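Local coordinates for protein aminotransferase class I and II (Anaerococcus prevotii, PDB 4EMY) that binds pyridoxal 5'-phosphate and, as a homodimeric aminotransferase of class I and II, probably transfers amino groups between amino acids and keto acids, at residues 36-50 with 388-402. Residues are numbered along the deposited sequence; the frame is centred on the assembly and turned at random.
Sequences REAVINAALGTLLDD and RVAICGVGEEKIPKL
In the small domain of this fold type I aminotransferase, the N-terminal segment 36-50 wraps round the turn by which strand 386-389 leads into the C-terminal helix 399-411. A42 O accepts A390 N at 3.0 Å. Next to it R388, its CG trans to the backbone N (chi1 -167°) and its chain bent at chi3, brings the guanidinium edge to A43 O; NH2 lies 3.0 Å from that oxygen, in the carbonyl plane. The other terminal nitrogen, NH1, is hydrogen-bonded to OD1 of N190, a cofactor-binding residue, while F358 adds a cation-pi contact. Further along, C392 lays SG against the inverse gamma turn centred on G45, with L44 O and G45 CA its neighbours; its CB meets L47 CD2 at 3.6 Å, and C392 O takes L48 N at 3.2 Å. V394 CG1 lies against A42 CB, and I40 CG2 reaches L402 CD2 at 4.0 Å. I40 also runs antiparallel to the extended K398 chain, CG1 beside CD. K398 NZ ends 3.1 Å from V39 O, almost in line with that carbonyl, and makes a weak bond to R36 O; a methionine here would probably leave the V39 and R36 carbonyls without their ammonium donor and untie the 36-39 turn from the C-terminal helix region. D50 and E397 bring two carboxylates near each other; D50 also has a long, weak ion pair with R335. Backbone bonds from I40 and A42 to F379 continue the join into strand 378-379, and R388, linked to N190, has the position and partner of the substrate-carboxylate arginine of this aminotransferase family, a role it probably shares.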
loop_
_atom_site.group_PDB
_atom_site.type_symbol
_atom_site.label_atom_id
_atom_site.label_comp_id
_atom_site.label_asym_id
_atom_site.label_seq_id
_atom_site.Cartn_x
_atom_site.Cartn_y
_atom_site.Cartn_z
ATOM N N ARG A 36 -30.955 8.258 -14.154
ATOM C CA ARG A 36 -30.628 9.048 -12.949
ATOM C C ARG A 36 -31.741 9.307 -11.920
ATOM O O ARG A 36 -31.663 8.796 -10.792
ATOM C CB ARG A 36 -30.017 10.389 -13.366
ATOM C CG ARG A 36 -28.507 10.474 -13.248
ATOM C CD ARG A 36 -27.958 11.768 -13.844
ATOM N NE ARG A 36 -28.899 12.896 -13.799
ATOM C CZ ARG A 36 -29.252 13.569 -12.700
ATOM N NH1 ARG A 36 -28.761 13.230 -11.508
ATOM N NH2 ARG A 36 -30.113 14.579 -12.791
ATOM N N GLU A 37 -32.749 10.101 -12.302
ATOM C CA GLU A 37 -33.789 10.562 -11.366
ATOM C C GLU A 37 -34.693 9.446 -10.872
ATOM O O GLU A 37 -35.167 9.486 -9.736
ATOM C CB GLU A 37 -34.629 11.717 -11.930
ATOM C CG GLU A 37 -34.696 11.800 -13.447
ATOM C CD GLU A 37 -33.429 12.384 -14.055
ATOM O OE1 GLU A 37 -32.798 13.238 -13.389
ATOM O OE2 GLU A 37 -33.059 11.988 -15.188
ATOM N N ALA A 38 -34.916 8.449 -11.717
ATOM C CA ALA A 38 -35.734 7.305 -11.346
ATOM C C ALA A 38 -35.113 6.468 -10.217
ATOM O O ALA A 38 -35.815 5.732 -9.527
ATOM C CB ALA A 38 -36.000 6.445 -12.570
ATOM N N VAL A 39 -33.804 6.603 -10.023
ATOM C CA VAL A 39 -33.060 5.735 -9.109
ATOM C C VAL A 39 -32.537 6.484 -7.878
ATOM O O VAL A 39 -32.172 7.658 -7.966
ATOM C CB VAL A 39 -31.871 5.057 -9.826
ATOM C CG1 VAL A 39 -31.365 3.866 -9.024
ATOM C CG2 VAL A 39 -32.262 4.621 -11.235
ATOM N N ILE A 40 -32.513 5.799 -6.738
ATOM C CA ILE A 40 -31.930 6.343 -5.516
ATOM C C ILE A 40 -30.733 5.477 -5.094
ATOM O O ILE A 40 -30.887 4.464 -4.402
ATOM C CB ILE A 40 -32.988 6.485 -4.394
ATOM C CG1 ILE A 40 -34.055 7.504 -4.806
ATOM C CG2 ILE A 40 -32.343 6.906 -3.077
ATOM C CD1 ILE A 40 -35.303 7.496 -3.950
ATOM N N ASN A 41 -29.543 5.884 -5.533
ATOM C CA ASN A 41 -28.311 5.131 -5.297
ATOM C C ASN A 41 -27.650 5.498 -3.967
ATOM O O ASN A 41 -26.824 6.415 -3.903
ATOM C CB ASN A 41 -27.339 5.350 -6.462
ATOM C CG ASN A 41 -26.107 4.458 -6.393
ATOM O OD1 ASN A 41 -25.973 3.585 -5.526
ATOM N ND2 ASN A 41 -25.195 4.676 -7.330
ATOM N N ALA A 42 -28.009 4.764 -2.917
ATOM C CA ALA A 42 -27.561 5.068 -1.568
ATOM C C ALA A 42 -26.702 3.936 -0.999
ATOM O O ALA A 42 -26.866 3.530 0.155
ATOM C CB ALA A 42 -28.764 5.332 -0.682
ATOM N N ALA A 43 -25.767 3.454 -1.814
ATOM C CA ALA A 43 -25.016 2.236 -1.516
ATOM C C ALA A 43 -23.624 2.473 -0.918
ATOM O O ALA A 43 -23.338 2.007 0.189
ATOM C CB ALA A 43 -24.920 1.364 -2.759
ATOM N N LEU A 44 -22.771 3.195 -1.646
ATOM C CA LEU A 44 -21.354 3.319 -1.278
ATOM C C LEU A 44 -20.949 4.680 -0.712
ATOM O O LEU A 44 -21.550 5.709 -1.023
ATOM C CB LEU A 44 -20.450 2.954 -2.461
ATOM C CG LEU A 44 -20.578 1.568 -3.100
ATOM C CD1 LEU A 44 -19.536 1.414 -4.196
ATOM C CD2 LEU A 44 -20.449 0.452 -2.078
ATOM N N GLY A 45 -19.905 4.659 0.114
ATOM C CA GLY A 45 -19.412 5.844 0.805
ATOM C C GLY A 45 -18.509 6.743 -0.021
ATOM O O GLY A 45 -17.302 6.820 0.214
ATOM N N THR A 46 -19.092 7.433 -0.987
ATOM C CA THR A 46 -18.362 8.464 -1.705
ATOM C C THR A 46 -19.247 9.684 -1.817
ATOM O O THR A 46 -20.411 9.577 -2.191
ATOM C CB THR A 46 -17.922 7.989 -3.095
ATOM O OG1 THR A 46 -17.169 6.780 -2.955
ATOM C CG2 THR A 46 -17.041 9.017 -3.745
ATOM N N LEU A 47 -18.698 10.839 -1.463
ATOM C CA LEU A 47 -19.438 12.080 -1.576
ATOM C C LEU A 47 -19.693 12.403 -3.039
ATOM O O LEU A 47 -18.763 12.679 -3.802
ATOM C CB LEU A 47 -18.711 13.231 -0.878
ATOM C CG LEU A 47 -18.812 13.309 0.647
ATOM C CD1 LEU A 47 -17.847 14.353 1.189
ATOM C CD2 LEU A 47 -20.232 13.591 1.122
ATOM N N LEU A 48 -20.967 12.319 -3.419
ATOM C CA LEU A 48 -21.416 12.684 -4.751
ATOM C C LEU A 48 -22.242 13.948 -4.634
ATOM O O LEU A 48 -22.895 14.170 -3.610
ATOM C CB LEU A 48 -22.258 11.562 -5.375
ATOM C CG LEU A 48 -21.806 10.096 -5.265
ATOM C CD1 LEU A 48 -22.827 9.160 -5.891
ATOM C CD2 LEU A 48 -20.435 9.874 -5.883
ATOM N N ASP A 49 -22.200 14.784 -5.668
ATOM C CA ASP A 49 -23.049 15.972 -5.729
ATOM C C ASP A 49 -24.459 15.571 -6.128
ATOM O O ASP A 49 -24.721 14.393 -6.391
ATOM C CB ASP A 49 -22.482 17.026 -6.691
ATOM C CG ASP A 49 -22.295 16.506 -8.124
ATOM O OD1 ASP A 49 -21.499 17.130 -8.859
ATOM O OD2 ASP A 49 -22.931 15.501 -8.529
ATOM N N ASP A 50 -25.356 16.553 -6.189
ATOM C CA ASP A 50 -26.764 16.309 -6.503
ATOM C C ASP A 50 -26.997 15.616 -7.852
ATOM O O ASP A 50 -28.066 15.058 -8.079
ATOM C CB ASP A 50 -27.573 17.612 -6.407
ATOM C CG ASP A 50 -27.846 18.035 -4.958
ATOM O OD1 ASP A 50 -26.974 17.809 -4.090
ATOM O OD2 ASP A 50 -28.933 18.595 -4.681
ATOM N N ARG A 388 -27.967 0.222 5.878
ATOM C CA ARG A 388 -27.067 1.361 5.843
ATOM C C ARG A 388 -27.376 2.242 4.636
ATOM O O ARG A 388 -27.281 1.801 3.488
ATOM C CB ARG A 388 -25.614 0.899 5.818
ATOM C CG ARG A 388 -24.629 2.013 6.102
ATOM C CD ARG A 388 -23.208 1.583 5.810
ATOM N NE ARG A 388 -22.957 1.440 4.380
ATOM C CZ ARG A 388 -21.757 1.225 3.851
ATOM N NH1 ARG A 388 -20.689 1.138 4.628
ATOM N NH2 ARG A 388 -21.624 1.111 2.540
ATOM N N VAL A 389 -27.741 3.487 4.915
ATOM C CA VAL A 389 -28.144 4.440 3.887
ATOM C C VAL A 389 -26.995 5.403 3.647
ATOM O O VAL A 389 -26.667 6.211 4.519
ATOM C CB VAL A 389 -29.404 5.223 4.319
ATOM C CG1 VAL A 389 -29.868 6.153 3.212
ATOM C CG2 VAL A 389 -30.517 4.264 4.704
ATOM N N ALA A 390 -26.380 5.310 2.471
ATOM C CA ALA A 390 -25.224 6.141 2.151
ATOM C C ALA A 390 -25.674 7.544 1.809
ATOM O O ALA A 390 -25.721 7.948 0.644
ATOM C CB ALA A 390 -24.408 5.535 1.019
ATOM N N ILE A 391 -25.997 8.294 2.850
ATOM C CA ILE A 391 -26.578 9.610 2.692
ATOM C C ILE A 391 -25.647 10.579 1.945
ATOM O O ILE A 391 -26.083 11.612 1.448
ATOM C CB ILE A 391 -27.055 10.147 4.057
ATOM C CG1 ILE A 391 -28.229 11.093 3.861
ATOM C CG2 ILE A 391 -25.924 10.778 4.863
ATOM C CD1 ILE A 391 -28.961 11.396 5.145
ATOM N N CYS A 392 -24.373 10.212 1.851
ATOM C CA CYS A 392 -23.367 10.972 1.112
ATOM C C CYS A 392 -23.575 10.904 -0.399
ATOM O O CYS A 392 -23.106 11.770 -1.136
ATOM C CB CYS A 392 -21.984 10.421 1.438
ATOM S SG CYS A 392 -21.827 8.665 1.061
ATOM N N GLY A 393 -24.267 9.867 -0.858
ATOM C CA GLY A 393 -24.480 9.667 -2.287
ATOM C C GLY A 393 -25.726 10.323 -2.864
ATOM O O GLY A 393 -25.736 10.725 -4.029
ATOM N N VAL A 394 -26.781 10.426 -2.056
ATOM C CA VAL A 394 -28.076 10.884 -2.555
ATOM C C VAL A 394 -28.339 12.348 -2.203
ATOM O O VAL A 394 -27.957 12.819 -1.130
ATOM C CB VAL A 394 -29.239 9.946 -2.132
ATOM C CG1 VAL A 394 -28.719 8.543 -1.881
ATOM C CG2 VAL A 394 -29.951 10.444 -0.890
ATOM N N GLY A 395 -28.977 13.058 -3.133
ATOM C CA GLY A 395 -29.241 14.486 -2.994
ATOM C C GLY A 395 -30.440 14.804 -2.121
ATOM O O GLY A 395 -31.415 14.048 -2.078
ATOM N N GLU A 396 -30.351 15.940 -1.436
ATOM C CA GLU A 396 -31.372 16.442 -0.513
ATOM C C GLU A 396 -32.822 16.148 -0.933
ATOM O O GLU A 396 -33.575 15.544 -0.170
ATOM C CB GLU A 396 -31.160 17.949 -0.308
ATOM C CG GLU A 396 -31.732 18.524 0.974
ATOM C CD GLU A 396 -30.979 19.756 1.445
ATOM O OE1 GLU A 396 -29.916 19.596 2.079
ATOM O OE2 GLU A 396 -31.453 20.883 1.190
ATOM N N GLU A 397 -33.199 16.555 -2.146
ATOM C CA GLU A 397 -34.591 16.460 -2.605
ATOM C C GLU A 397 -35.142 15.025 -2.722
ATOM O O GLU A 397 -36.354 14.820 -2.695
ATOM C CB GLU A 397 -34.810 17.257 -3.906
ATOM C CG GLU A 397 -34.211 16.645 -5.167
ATOM C CD GLU A 397 -32.784 17.108 -5.469
ATOM O OE1 GLU A 397 -31.933 17.194 -4.541
ATOM O OE2 GLU A 397 -32.507 17.372 -6.665
ATOM N N LYS A 398 -34.254 14.041 -2.829
ATOM C CA LYS A 398 -34.675 12.644 -2.915
ATOM C C LYS A 398 -34.835 11.956 -1.558
ATOM O O LYS A 398 -35.478 10.910 -1.473
ATOM C CB LYS A 398 -33.708 11.837 -3.777
ATOM C CG LYS A 398 -33.852 12.055 -5.271
ATOM C CD LYS A 398 -32.959 11.071 -6.008
ATOM C CE LYS A 398 -32.747 11.460 -7.462
ATOM N NZ LYS A 398 -31.624 10.673 -8.047
ATOM N N ILE A 399 -34.261 12.538 -0.505
ATOM C CA ILE A 399 -34.262 11.911 0.824
ATOM C C ILE A 399 -35.675 11.593 1.344
ATOM O O ILE A 399 -35.909 10.484 1.829
ATOM C CB ILE A 399 -33.484 12.740 1.882
ATOM C CG1 ILE A 399 -32.144 13.254 1.329
ATOM C CG2 ILE A 399 -33.285 11.932 3.158
ATOM C CD1 ILE A 399 -30.932 12.427 1.692
ATOM N N PRO A 400 -36.622 12.553 1.238
ATOM C CA PRO A 400 -37.980 12.263 1.719
ATOM C C PRO A 400 -38.583 10.990 1.115
ATOM O O PRO A 400 -39.061 10.138 1.863
ATOM C CB PRO A 400 -38.773 13.500 1.292
ATOM C CG PRO A 400 -37.760 14.590 1.269
ATOM C CD PRO A 400 -36.517 13.939 0.739
ATOM N N LYS A 401 -38.541 10.857 -0.212
ATOM C CA LYS A 401 -39.008 9.637 -0.876
ATOM C C LYS A 401 -38.274 8.423 -0.311
ATOM O O LYS A 401 -38.909 7.461 0.121
ATOM C CB LYS A 401 -38.845 9.735 -2.403
ATOM C CG LYS A 401 -39.054 8.427 -3.168
ATOM C CD LYS A 401 -39.734 8.616 -4.532
ATOM C CE LYS A 401 -38.949 9.488 -5.521
ATOM N NZ LYS A 401 -37.668 8.899 -6.024
ATOM N N LEU A 402 -36.942 8.499 -0.291
ATOM C CA LEU A 402 -36.087 7.440 0.241
ATOM C C LEU A 402 -36.474 7.055 1.664
ATOM O O LEU A 402 -36.412 5.880 2.026
ATOM C CB LEU A 402 -34.606 7.850 0.181
ATOM C CG LEU A 402 -33.521 7.134 1.009
ATOM C CD1 LEU A 402 -33.376 5.654 0.686
ATOM C CD2 LEU A 402 -32.188 7.833 0.814
#